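Local atomic coordinates of techylectin-5A (Tachypleus tridentatus, PDB entry 1JC9), a protein that agglutinates bacteria and human erythrocytes as an innate-immunity lectin of the horseshoe crab, recognising acetyl groups on the cell surface. Residues A[96-101]-A[120-125]; A[141-146]-A[153-158]; A[200-205]-A[217-222]. All coordinates share one frame; numbering follows the deposited sequence.

Followed from the N terminus, the three contacts come one after another, each closing before the next opens, so none nests in or crosses another. Contact 1 ties the loop after strand 89-95 to the approach of strand 123-124, closing an excursion that includes helix 109-114. Contact 2 is the hairpin of strands 139-146 and 152-162, with only a short connection between its segments. Contact 3 closes the loop around helix 206-210 and joins the calcium site to the sugar pocket. Contacts 1 and 2 both reach the large antiparallel sheet of the fibrinogen-like domain, their centres 19 Å apart; contacts 2 and 3 approach to about 6 Å between nearest atoms without touching.

Contact 1: residues A[96-101]-A[120-125]; sequences GNYGNP and EKDFWL
Gly96 and Tyr98 face Asp122 and Lys121 without any strand pairing between the two segments; the closest CA atoms, those of Gly96 and Asp122, lie 6.0 Å apart. Residues 96-101 form an irregular loop, while 120-125 runs from a loop into the short strand 123-124. Within the loop, Tyr98 N makes a weak backbone bond to Gly96 O.

Asp122 is buried and reaches into the curve of this loop. Its CG sits between the backbone N and the carbonyl carbon (chi1 46°), which turns the carboxylate to the amide of Asn100. There ND2 of Asn100 donates to OD2 of Asp122 at 3.1 Å, nearly in the amide plane and on the syn lone pair; the bond from the same ND2 to Asp122 OD1, at 2.8 Å, is bent and weak.

In this fibrinogen-like domain the contact fastens the loop leaving strand 89-95 to the segment that returns to pair with that strand, where Phe123 bonds to Arg94 through the backbone. Two waters extend the grip of the carboxylate. One donates to both Asp122 OD2 and Gly96 O; the other donates to Asp122 OD2 at 2.9 Å while accepting from the backbone N of Tyr98 and of Asn100. Asp122 OD2 thus accepts from Asn100 ND2 and from both waters.

Beside this polar cluster, the Tyr98 ring lies against Lys121, whose CB stands over one face, 4.0 Å from the ring centroid, in a CH-pi contact. Beyond CG the lysine chain is extended and leads away. Tyr98 CD2 also comes within 3.5 Å of Asp122 N, an oblique approach to the ring.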
loop_
_atom_site.group_PDB
_atom_site.type_symbol
_atom_site.label_atom_id
_atom_site.label_comp_id
_atom_site.label_asym_id
_atom_site.label_seq_id
_atom_site.Cartn_x
_atom_site.Cartn_y
_atom_site.Cartn_z
ATOM N N GLY A 96 4.485 10.440 -3.606
ATOM C CA GLY A 96 4.309 11.672 -4.353
ATOM C C GLY A 96 5.575 12.489 -4.225
ATOM O O GLY A 96 6.505 12.072 -3.539
ATOM N N ASN A 97 5.630 13.639 -4.887
ATOM C CA ASN A 97 6.809 14.494 -4.801
ATOM C C ASN A 97 6.545 15.497 -3.684
ATOM O O ASN A 97 6.068 16.600 -3.937
ATOM C CB ASN A 97 7.024 15.235 -6.118
ATOM C CG ASN A 97 8.422 15.807 -6.239
ATOM O OD1 ASN A 97 9.004 16.261 -5.251
ATOM N ND2 ASN A 97 8.967 15.798 -7.451
ATOM N N TYR A 98 6.857 15.111 -2.449
ATOM C CA TYR A 98 6.607 15.971 -1.298
ATOM C C TYR A 98 7.850 16.514 -0.608
ATOM O O TYR A 98 7.749 17.112 0.460
ATOM C CB TYR A 98 5.748 15.222 -0.275
ATOM C CG TYR A 98 4.384 14.833 -0.794
ATOM C CD1 TYR A 98 3.393 15.793 -0.993
ATOM C CD2 TYR A 98 4.086 13.507 -1.106
ATOM C CE1 TYR A 98 2.140 15.442 -1.490
ATOM C CE2 TYR A 98 2.836 13.146 -1.603
ATOM C CZ TYR A 98 1.870 14.117 -1.792
ATOM O OH TYR A 98 0.633 13.766 -2.281
ATOM N N GLY A 99 9.018 16.303 -1.201
ATOM C CA GLY A 99 10.233 16.819 -0.598
ATOM C C GLY A 99 11.118 15.819 0.119
ATOM O O GLY A 99 12.233 16.156 0.513
ATOM N N ASN A 100 10.640 14.593 0.306
ATOM C CA ASN A 100 11.452 13.587 0.981
ATOM C C ASN A 100 12.455 12.983 0.002
ATOM O O ASN A 100 12.250 13.026 -1.208
ATOM C CB ASN A 100 10.560 12.491 1.573
ATOM C CG ASN A 100 9.767 12.976 2.774
ATOM O OD1 ASN A 100 10.338 13.482 3.737
ATOM N ND2 ASN A 100 8.448 12.821 2.724
ATOM N N PRO A 101 13.564 12.428 0.515
ATOM C CA PRO A 101 14.600 11.814 -0.323
ATOM C C PRO A 101 14.017 10.680 -1.169
ATOM O O PRO A 101 13.033 10.052 -0.776
ATOM C CB PRO A 101 15.609 11.294 0.699
ATOM C CG PRO A 101 15.438 12.218 1.851
ATOM C CD PRO A 101 13.945 12.366 1.937
ATOM N N GLU A 120 -0.811 12.962 5.198
ATOM C CA GLU A 120 -1.277 13.916 4.194
ATOM C C GLU A 120 -0.289 14.025 3.034
ATOM O O GLU A 120 -0.562 14.683 2.031
ATOM C CB GLU A 120 -1.507 15.294 4.824
ATOM C CG GLU A 120 -2.677 15.328 5.797
ATOM C CD GLU A 120 -2.987 16.724 6.300
ATOM O OE1 GLU A 120 -3.360 17.584 5.476
ATOM O OE2 GLU A 120 -2.856 16.963 7.519
ATOM N N LYS A 121 0.860 13.374 3.179
ATOM C CA LYS A 121 1.890 13.372 2.147
ATOM C C LYS A 121 2.232 11.924 1.829
ATOM O O LYS A 121 1.323 11.108 1.671
ATOM C CB LYS A 121 3.113 14.142 2.639
ATOM C CG LYS A 121 2.791 15.612 2.874
ATOM C CD LYS A 121 3.974 16.403 3.394
ATOM C CE LYS A 121 3.604 17.876 3.530
ATOM N NZ LYS A 121 4.721 18.684 4.103
ATOM N N ASP A 122 3.516 11.590 1.728
ATOM C CA ASP A 122 3.890 10.206 1.441
ATOM C C ASP A 122 4.105 9.435 2.742
ATOM O O ASP A 122 4.745 9.931 3.671
ATOM C CB ASP A 122 5.132 10.144 0.535
ATOM C CG ASP A 122 6.255 11.075 0.983
ATOM O OD1 ASP A 122 5.999 12.028 1.748
ATOM O OD2 ASP A 122 7.404 10.858 0.542
ATOM N N PHE A 123 3.555 8.224 2.816
ATOM C CA PHE A 123 3.664 7.433 4.039
ATOM C C PHE A 123 3.304 5.963 3.846
ATOM O O PHE A 123 2.847 5.551 2.782
ATOM C CB PHE A 123 2.710 7.994 5.094
ATOM C CG PHE A 123 1.259 7.697 4.804
ATOM C CD1 PHE A 123 0.594 8.345 3.763
ATOM C CD2 PHE A 123 0.579 6.714 5.523
ATOM C CE1 PHE A 123 -0.725 8.017 3.438
ATOM C CE2 PHE A 123 -0.742 6.375 5.208
ATOM C CZ PHE A 123 -1.394 7.026 4.164
ATOM N N TRP A 124 3.520 5.194 4.912
ATOM C CA TRP A 124 3.184 3.778 4.986
ATOM C C TRP A 124 2.512 3.703 6.350
ATOM O O TRP A 124 3.134 4.016 7.362
ATOM C CB TRP A 124 4.431 2.891 4.972
ATOM C CG TRP A 124 4.093 1.427 5.140
ATOM C CD1 TRP A 124 4.251 0.671 6.269
ATOM C CD2 TRP A 124 3.522 0.559 4.152
ATOM N NE1 TRP A 124 3.815 -0.619 6.041
ATOM C CE2 TRP A 124 3.363 -0.712 4.750
ATOM C CE3 TRP A 124 3.130 0.731 2.816
ATOM C CZ2 TRP A 124 2.832 -1.805 4.059
ATOM C CZ3 TRP A 124 2.600 -0.360 2.130
ATOM C CH2 TRP A 124 2.458 -1.610 2.755
ATOM N N LEU A 125 1.244 3.305 6.379
ATOM C CA LEU A 125 0.494 3.261 7.629
ATOM C C LEU A 125 1.097 2.411 8.744
ATOM O O LEU A 125 1.013 2.782 9.911
ATOM C CB LEU A 125 -0.947 2.806 7.358
ATOM C CG LEU A 125 -1.933 2.990 8.514
ATOM C CD1 LEU A 125 -2.089 4.481 8.821
ATOM C CD2 LEU A 125 -3.279 2.383 8.146
HETATM O O HOH W 1 7.214 9.373 -1.909
HETATM O O HOH W 2 8.408 13.028 -1.030
HETATM O O HOH W 3 5.954 12.024 4.847
#

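Contact 2: residues A[141-146]-A[153-158]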
loop_
_atom_site.group_PDB
_atom_site.type_symbol
_atom_site.label_atom_id
_atom_site.label_comp_id
_atom_site.label_asym_id
_atom_site.label_seq_id
_atom_site.Cartn_x
_atom_site.Cartn_y
_atom_site.Cartn_z
ATOM N N ILE A 141 -8.910 -3.903 -1.758
ATOM C CA ILE A 141 -7.883 -2.880 -1.836
ATOM C C ILE A 141 -7.892 -2.280 -3.231
ATOM O O ILE A 141 -8.079 -2.982 -4.221
ATOM C CB ILE A 141 -6.467 -3.448 -1.518
ATOM C CG1 ILE A 141 -5.425 -2.334 -1.640
ATOM C CG2 ILE A 141 -6.122 -4.590 -2.460
ATOM C CD1 ILE A 141 -4.043 -2.734 -1.171
ATOM N N ARG A 142 -7.719 -0.968 -3.305
ATOM C CA ARG A 142 -7.688 -0.295 -4.592
ATOM C C ARG A 142 -6.353 0.415 -4.780
ATOM O O ARG A 142 -5.862 1.074 -3.865
ATOM C CB ARG A 142 -8.834 0.721 -4.693
ATOM C CG ARG A 142 -8.761 1.594 -5.939
ATOM C CD ARG A 142 -9.983 2.508 -6.109
ATOM N NE ARG A 142 -9.739 3.474 -7.179
ATOM C CZ ARG A 142 -10.486 3.604 -8.270
ATOM N NH1 ARG A 142 -11.548 2.833 -8.451
ATOM N NH2 ARG A 142 -10.155 4.498 -9.189
ATOM N N PHE A 143 -5.762 0.256 -5.962
ATOM C CA PHE A 143 -4.505 0.916 -6.296
ATOM C C PHE A 143 -4.818 2.026 -7.296
ATOM O O PHE A 143 -5.420 1.770 -8.334
ATOM C CB PHE A 143 -3.508 -0.042 -6.970
ATOM C CG PHE A 143 -2.948 -1.106 -6.059
ATOM C CD1 PHE A 143 -3.634 -2.300 -5.850
ATOM C CD2 PHE A 143 -1.714 -0.924 -5.438
ATOM C CE1 PHE A 143 -3.099 -3.301 -5.039
ATOM C CE2 PHE A 143 -1.173 -1.917 -4.626
ATOM C CZ PHE A 143 -1.865 -3.107 -4.427
ATOM N N ASP A 144 -4.434 3.259 -6.978
ATOM C CA ASP A 144 -4.640 4.367 -7.895
ATOM C C ASP A 144 -3.259 4.792 -8.373
ATOM O O ASP A 144 -2.416 5.200 -7.573
ATOM C CB ASP A 144 -5.366 5.527 -7.208
ATOM C CG ASP A 144 -6.864 5.299 -7.124
ATOM O OD1 ASP A 144 -7.467 4.951 -8.159
ATOM O OD2 ASP A 144 -7.446 5.467 -6.035
ATOM N N LEU A 145 -3.035 4.687 -9.679
ATOM C CA LEU A 145 -1.744 5.014 -10.277
ATOM C C LEU A 145 -1.841 6.149 -11.299
ATOM O O LEU A 145 -2.826 6.260 -12.032
ATOM C CB LEU A 145 -1.183 3.768 -10.971
ATOM C CG LEU A 145 -1.425 2.436 -10.250
ATOM C CD1 LEU A 145 -1.141 1.283 -11.199
ATOM C CD2 LEU A 145 -0.540 2.349 -9.007
ATOM N N LYS A 146 -0.804 6.976 -11.358
ATOM C CA LYS A 146 -0.770 8.093 -12.293
ATOM C C LYS A 146 0.649 8.275 -12.829
ATOM O O LYS A 146 1.614 8.182 -12.068
ATOM C CB LYS A 146 -1.226 9.375 -11.586
ATOM C CG LYS A 146 -1.199 10.616 -12.470
ATOM C CD LYS A 146 -1.474 11.891 -11.680
ATOM C CE LYS A 146 -2.875 11.907 -11.094
ATOM N NZ LYS A 146 -3.133 13.165 -10.334
ATOM N N ARG A 153 -4.623 4.926 -14.052
ATOM C CA ARG A 153 -5.094 3.548 -14.137
ATOM C C ARG A 153 -5.373 3.114 -12.700
ATOM O O ARG A 153 -4.873 3.726 -11.760
ATOM C CB ARG A 153 -4.020 2.642 -14.745
ATOM C CG ARG A 153 -3.692 2.927 -16.207
ATOM C CD ARG A 153 -4.810 2.487 -17.153
ATOM N NE ARG A 153 -4.381 2.553 -18.551
ATOM C CZ ARG A 153 -4.213 3.680 -19.237
ATOM N NH1 ARG A 153 -4.445 4.858 -18.666
ATOM N NH2 ARG A 153 -3.785 3.632 -20.493
ATOM N N TYR A 154 -6.181 2.075 -12.528
ATOM C CA TYR A 154 -6.490 1.580 -11.196
ATOM C C TYR A 154 -6.615 0.067 -11.251
ATOM O O TYR A 154 -6.795 -0.516 -12.325
ATOM C CB TYR A 154 -7.803 2.185 -10.668
ATOM C CG TYR A 154 -9.042 1.617 -11.325
ATOM C CD1 TYR A 154 -9.382 1.958 -12.632
ATOM C CD2 TYR A 154 -9.835 0.680 -10.665
ATOM C CE1 TYR A 154 -10.482 1.373 -13.271
ATOM C CE2 TYR A 154 -10.935 0.087 -11.295
ATOM C CZ TYR A 154 -11.250 0.438 -12.599
ATOM O OH TYR A 154 -12.321 -0.158 -13.232
ATOM N N ALA A 155 -6.504 -0.564 -10.087
ATOM C CA ALA A 155 -6.626 -2.010 -9.966
ATOM C C ALA A 155 -7.319 -2.264 -8.639
ATOM O O ALA A 155 -7.031 -1.603 -7.640
ATOM C CB ALA A 155 -5.255 -2.661 -9.975
ATOM N N ILE A 156 -8.245 -3.210 -8.642
ATOM C CA ILE A 156 -8.991 -3.564 -7.449
ATOM C C ILE A 156 -8.755 -5.042 -7.172
ATOM O O ILE A 156 -8.721 -5.847 -8.099
ATOM C CB ILE A 156 -10.519 -3.375 -7.656
ATOM C CG1 ILE A 156 -10.832 -1.942 -8.099
ATOM C CG2 ILE A 156 -11.267 -3.724 -6.371
ATOM C CD1 ILE A 156 -10.650 -0.912 -7.026
ATOM N N TYR A 157 -8.574 -5.386 -5.902
ATOM C CA TYR A 157 -8.400 -6.776 -5.504
ATOM C C TYR A 157 -9.334 -7.013 -4.327
ATOM O O TYR A 157 -9.281 -6.288 -3.326
ATOM C CB TYR A 157 -6.963 -7.072 -5.060
ATOM C CG TYR A 157 -5.958 -7.027 -6.176
ATOM C CD1 TYR A 157 -5.390 -5.823 -6.579
ATOM C CD2 TYR A 157 -5.603 -8.188 -6.862
ATOM C CE1 TYR A 157 -4.494 -5.770 -7.640
ATOM C CE2 TYR A 157 -4.710 -8.148 -7.930
ATOM C CZ TYR A 157 -4.161 -6.937 -8.313
ATOM O OH TYR A 157 -3.281 -6.888 -9.372
ATOM N N GLN A 158 -10.198 -8.013 -4.448
ATOM C CA GLN A 158 -11.116 -8.325 -3.363
ATOM C C GLN A 158 -10.418 -9.144 -2.290
ATOM O O GLN A 158 -9.314 -9.654 -2.496
ATOM C CB GLN A 158 -12.314 -9.121 -3.875
ATOM C CG GLN A 158 -13.262 -8.332 -4.744
ATOM C CD GLN A 158 -14.590 -9.045 -4.921
ATOM O OE1 GLN A 158 -15.376 -9.157 -3.975
ATOM N NE2 GLN A 158 -14.843 -9.543 -6.129
HETATM O O HOH W 4 -6.574 6.110 -10.465
#
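The Tyr154 ring edges its CD2 over one face of the Arg142 guanidinium, the two planes 8° apart, with Tyr154 CD2 3.5 Å from Arg142 NH1 and displaced toward the rim of the guanidinium. The arginine reaches this position with CG anti to the backbone N (chi1 172°) and an extended chain to NE; along the way its CG packs on Ile156 CD1, 3.3 Å distant. Asp144 holds the guanidinium from its edge: NE and NH2 of Arg142 both bond to OD1 of Asp144, a side-on grip that should limit rotation of the flat group. The other oxygen, OD2, has a salt bridge to Lys258.

On the opposite side of the sheet from Arg142 and Tyr154, Phe143 and Tyr157 meet rim to rim with planes at 84°, and Phe143 CE1 lies 3.7 Å from Tyr157 CD1. Ile141 CG2 packs against Tyr157 CB, while Tyr157 OH is hydrogen-bonded to Asn182 OD1 and to the backbone N of Phe184.

Between these two layers runs a regular antiparallel hairpin. Six backbone bonds join Ile141 with Tyr157, Phe143 with Ala155 and Leu145 with Arg153. Strand 250-261 continues the sheet beyond 139-146, strand 176-178 pairs with 152-162, and Trp245 of helix 243-246 touches Leu145 and Arg153.

Contact 3: residues A[200-205]-A[217-222]; sequences DTHETH and DRCHES. With CA (calcium ion), chain C; NAG (2-acetamido-2-deoxy-beta-D-glucopyranose), chain B.
A cis peptide bond joins Arg218 to Cys219, and next to it the backbone N atoms of Cys219 and His220 both donate to the acetamido O7 of the bound N-acetylglucosamine. This is the acetyl-binding pocket of the fibrinogen-like domain, here set against its calcium loop. Cys219 N is 2.7 Å from NAG O7, and His220 N is 2.9 Å from it. The acetamido methyl C8 lies over one face of the His220 imidazole, whose NE2 bonds to Ala237 O.

Across the contact, the extended Arg218 chain brings one guanidinium face over Thr201 O, 2.9 Å from Arg218 NE but too poorly angled for a hydrogen bond, and Arg218 NH2 forms a weak salt bridge to Glu203 OE2 at 3.3 Å. His202 presents its ring edge to Arg218 CB, while Cys219 SG, in a disulfide with Cys206, approaches that ring obliquely. Thr201 N bonds weakly to Asp217 O.

Calcium is held by Asp200 OD2, the carbonyls of His202 and Thr204, two waters and Asp198. Asp200 OD2 also accepts from His202 N, closing an Asx turn within the calcium loop. Thr204 N donates in the imidazole plane to ND1 of His202, 2.7 Å away.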
loop_
_atom_site.group_PDB
_atom_site.type_symbol
_atom_site.label_atom_id
_atom_site.label_comp_id
_atom_site.label_asym_id
_atom_site.label_seq_id
_atom_site.Cartn_x
_atom_site.Cartn_y
_atom_site.Cartn_z
ATOM N N ASP A 200 11.726 -13.644 1.243
ATOM C CA ASP A 200 11.242 -13.971 -0.094
ATOM C C ASP A 200 11.604 -15.400 -0.518
ATOM O O ASP A 200 12.187 -16.159 0.261
ATOM C CB ASP A 200 11.769 -12.948 -1.111
ATOM C CG ASP A 200 13.280 -12.975 -1.249
ATOM O OD1 ASP A 200 13.904 -11.895 -1.150
ATOM O OD2 ASP A 200 13.843 -14.070 -1.469
ATOM N N THR A 201 11.248 -15.770 -1.744
ATOM C CA THR A 201 11.530 -17.115 -2.240
ATOM C C THR A 201 12.579 -17.106 -3.344
ATOM O O THR A 201 12.526 -17.912 -4.272
ATOM C CB THR A 201 10.260 -17.777 -2.792
ATOM O OG1 THR A 201 9.794 -17.042 -3.931
ATOM C CG2 THR A 201 9.176 -17.807 -1.731
ATOM N N HIS A 202 13.533 -16.190 -3.236
ATOM C CA HIS A 202 14.591 -16.077 -4.225
ATOM C C HIS A 202 15.942 -16.292 -3.547
ATOM O O HIS A 202 16.079 -16.098 -2.337
ATOM C CB HIS A 202 14.528 -14.695 -4.882
ATOM C CG HIS A 202 15.385 -14.558 -6.102
ATOM N ND1 HIS A 202 16.760 -14.478 -6.044
ATOM C CD2 HIS A 202 15.060 -14.479 -7.414
ATOM C CE1 HIS A 202 17.244 -14.355 -7.268
ATOM N NE2 HIS A 202 16.232 -14.352 -8.117
ATOM N N GLU A 203 16.932 -16.706 -4.330
ATOM C CA GLU A 203 18.273 -16.946 -3.814
ATOM C C GLU A 203 18.870 -15.643 -3.297
ATOM O O GLU A 203 19.616 -15.629 -2.319
ATOM C CB GLU A 203 19.175 -17.515 -4.915
ATOM C CG GLU A 203 18.693 -18.826 -5.512
ATOM C CD GLU A 203 17.332 -18.703 -6.177
ATOM O OE1 GLU A 203 17.179 -17.846 -7.076
ATOM O OE2 GLU A 203 16.416 -19.465 -5.799
ATOM N N THR A 204 18.538 -14.546 -3.964
ATOM C CA THR A 204 19.049 -13.239 -3.576
ATOM C C THR A 204 18.154 -12.553 -2.549
ATOM O O THR A 204 17.155 -13.114 -2.099
ATOM C CB THR A 204 19.173 -12.311 -4.795
ATOM O OG1 THR A 204 17.869 -12.064 -5.343
ATOM C CG2 THR A 204 20.043 -12.955 -5.857
ATOM N N HIS A 205 18.534 -11.331 -2.195
ATOM C CA HIS A 205 17.811 -10.510 -1.234
ATOM C C HIS A 205 17.020 -9.495 -2.063
ATOM O O HIS A 205 17.524 -8.421 -2.396
ATOM C CB HIS A 205 18.815 -9.784 -0.330
ATOM C CG HIS A 205 18.235 -9.287 0.958
ATOM N ND1 HIS A 205 16.969 -8.748 1.051
ATOM C CD2 HIS A 205 18.771 -9.203 2.201
ATOM C CE1 HIS A 205 16.751 -8.353 2.293
ATOM N NE2 HIS A 205 17.828 -8.617 3.011
ATOM N N ASP A 217 8.506 -11.782 -4.141
ATOM C CA ASP A 217 8.464 -13.169 -4.596
ATOM C C ASP A 217 9.825 -13.530 -5.193
ATOM O O ASP A 217 10.727 -13.956 -4.472
ATOM C CB ASP A 217 7.375 -13.339 -5.660
ATOM C CG ASP A 217 7.249 -14.770 -6.144
ATOM O OD1 ASP A 217 6.481 -15.001 -7.106
ATOM O OD2 ASP A 217 7.910 -15.663 -5.565
ATOM N N ARG A 218 9.968 -13.333 -6.505
ATOM C CA ARG A 218 11.209 -13.636 -7.222
ATOM C C ARG A 218 11.448 -12.724 -8.434
ATOM O O ARG A 218 11.725 -13.232 -9.519
ATOM C CB ARG A 218 11.173 -15.070 -7.748
ATOM C CG ARG A 218 11.286 -16.180 -6.733
ATOM C CD ARG A 218 10.832 -17.482 -7.391
ATOM N NE ARG A 218 11.451 -18.673 -6.812
ATOM C CZ ARG A 218 12.726 -19.011 -6.982
ATOM N NH1 ARG A 218 13.530 -18.248 -7.718
ATOM N NH2 ARG A 218 13.200 -20.116 -6.423
ATOM N N CYS A 219 11.377 -11.401 -8.285
ATOM C CA CYS A 219 11.098 -10.724 -7.030
ATOM C C CYS A 219 9.764 -9.974 -7.030
ATOM O O CYS A 219 9.038 -9.996 -6.029
ATOM C CB CYS A 219 12.218 -9.735 -6.728
ATOM S SG CYS A 219 13.792 -10.467 -6.177
ATOM N N HIS A 220 9.438 -9.308 -8.140
ATOM C CA HIS A 220 8.188 -8.550 -8.194
ATOM C C HIS A 220 7.702 -8.162 -9.582
ATOM O O HIS A 220 8.427 -8.267 -10.574
ATOM C CB HIS A 220 8.333 -7.255 -7.388
ATOM C CG HIS A 220 9.111 -6.191 -8.099
ATOM N ND1 HIS A 220 8.622 -5.525 -9.205
ATOM C CD2 HIS A 220 10.355 -5.701 -7.885
ATOM C CE1 HIS A 220 9.531 -4.670 -9.639
ATOM N NE2 HIS A 220 10.593 -4.758 -8.857
ATOM N N GLU A 221 6.455 -7.699 -9.621
ATOM C CA GLU A 221 5.826 -7.196 -10.833
ATOM C C GLU A 221 5.329 -5.797 -10.456
ATOM O O GLU A 221 5.043 -4.972 -11.322
ATOM C CB GLU A 221 4.667 -8.088 -11.282
ATOM C CG GLU A 221 5.111 -9.482 -11.707
ATOM C CD GLU A 221 4.163 -10.125 -12.702
ATOM O OE1 GLU A 221 2.953 -10.226 -12.412
ATOM O OE2 GLU A 221 4.635 -10.531 -13.783
ATOM N N SER A 222 5.226 -5.546 -9.150
ATOM C CA SER A 222 4.831 -4.233 -8.624
ATOM C C SER A 222 5.795 -3.931 -7.475
ATOM O O SER A 222 6.149 -4.826 -6.711
ATOM C CB SER A 222 3.371 -4.227 -8.143
ATOM O OG SER A 222 3.115 -5.229 -7.181
HETATM CA CA CA C . 16.002 -14.377 -0.551
HETATM C C1 NAG B . 10.760 -11.138 -13.411
HETATM C C2 NAG B . 12.006 -10.773 -12.474
HETATM C C3 NAG B . 13.306 -11.377 -13.129
HETATM C C4 NAG B . 13.110 -12.875 -13.141
HETATM C C5 NAG B . 11.843 -13.203 -14.011
HETATM C C6 NAG B . 11.555 -14.706 -14.051
HETATM C C7 NAG B . 11.879 -8.757 -11.148
HETATM C C8 NAG B . 11.984 -7.275 -10.962
HETATM N N2 NAG B . 12.130 -9.309 -12.390
HETATM O O1 NAG B . 9.488 -10.627 -12.902
HETATM O O3 NAG B . 14.456 -11.092 -12.334
HETATM O O4 NAG B . 14.293 -13.524 -13.731
HETATM O O5 NAG B . 10.625 -12.577 -13.500
HETATM O O6 NAG B . 10.360 -14.794 -14.889
HETATM O O7 NAG B . 11.563 -9.448 -10.148
HETATM O O HOH W 5 14.925 -16.139 0.462
HETATM O O HOH W 6 18.156 -15.651 0.147
#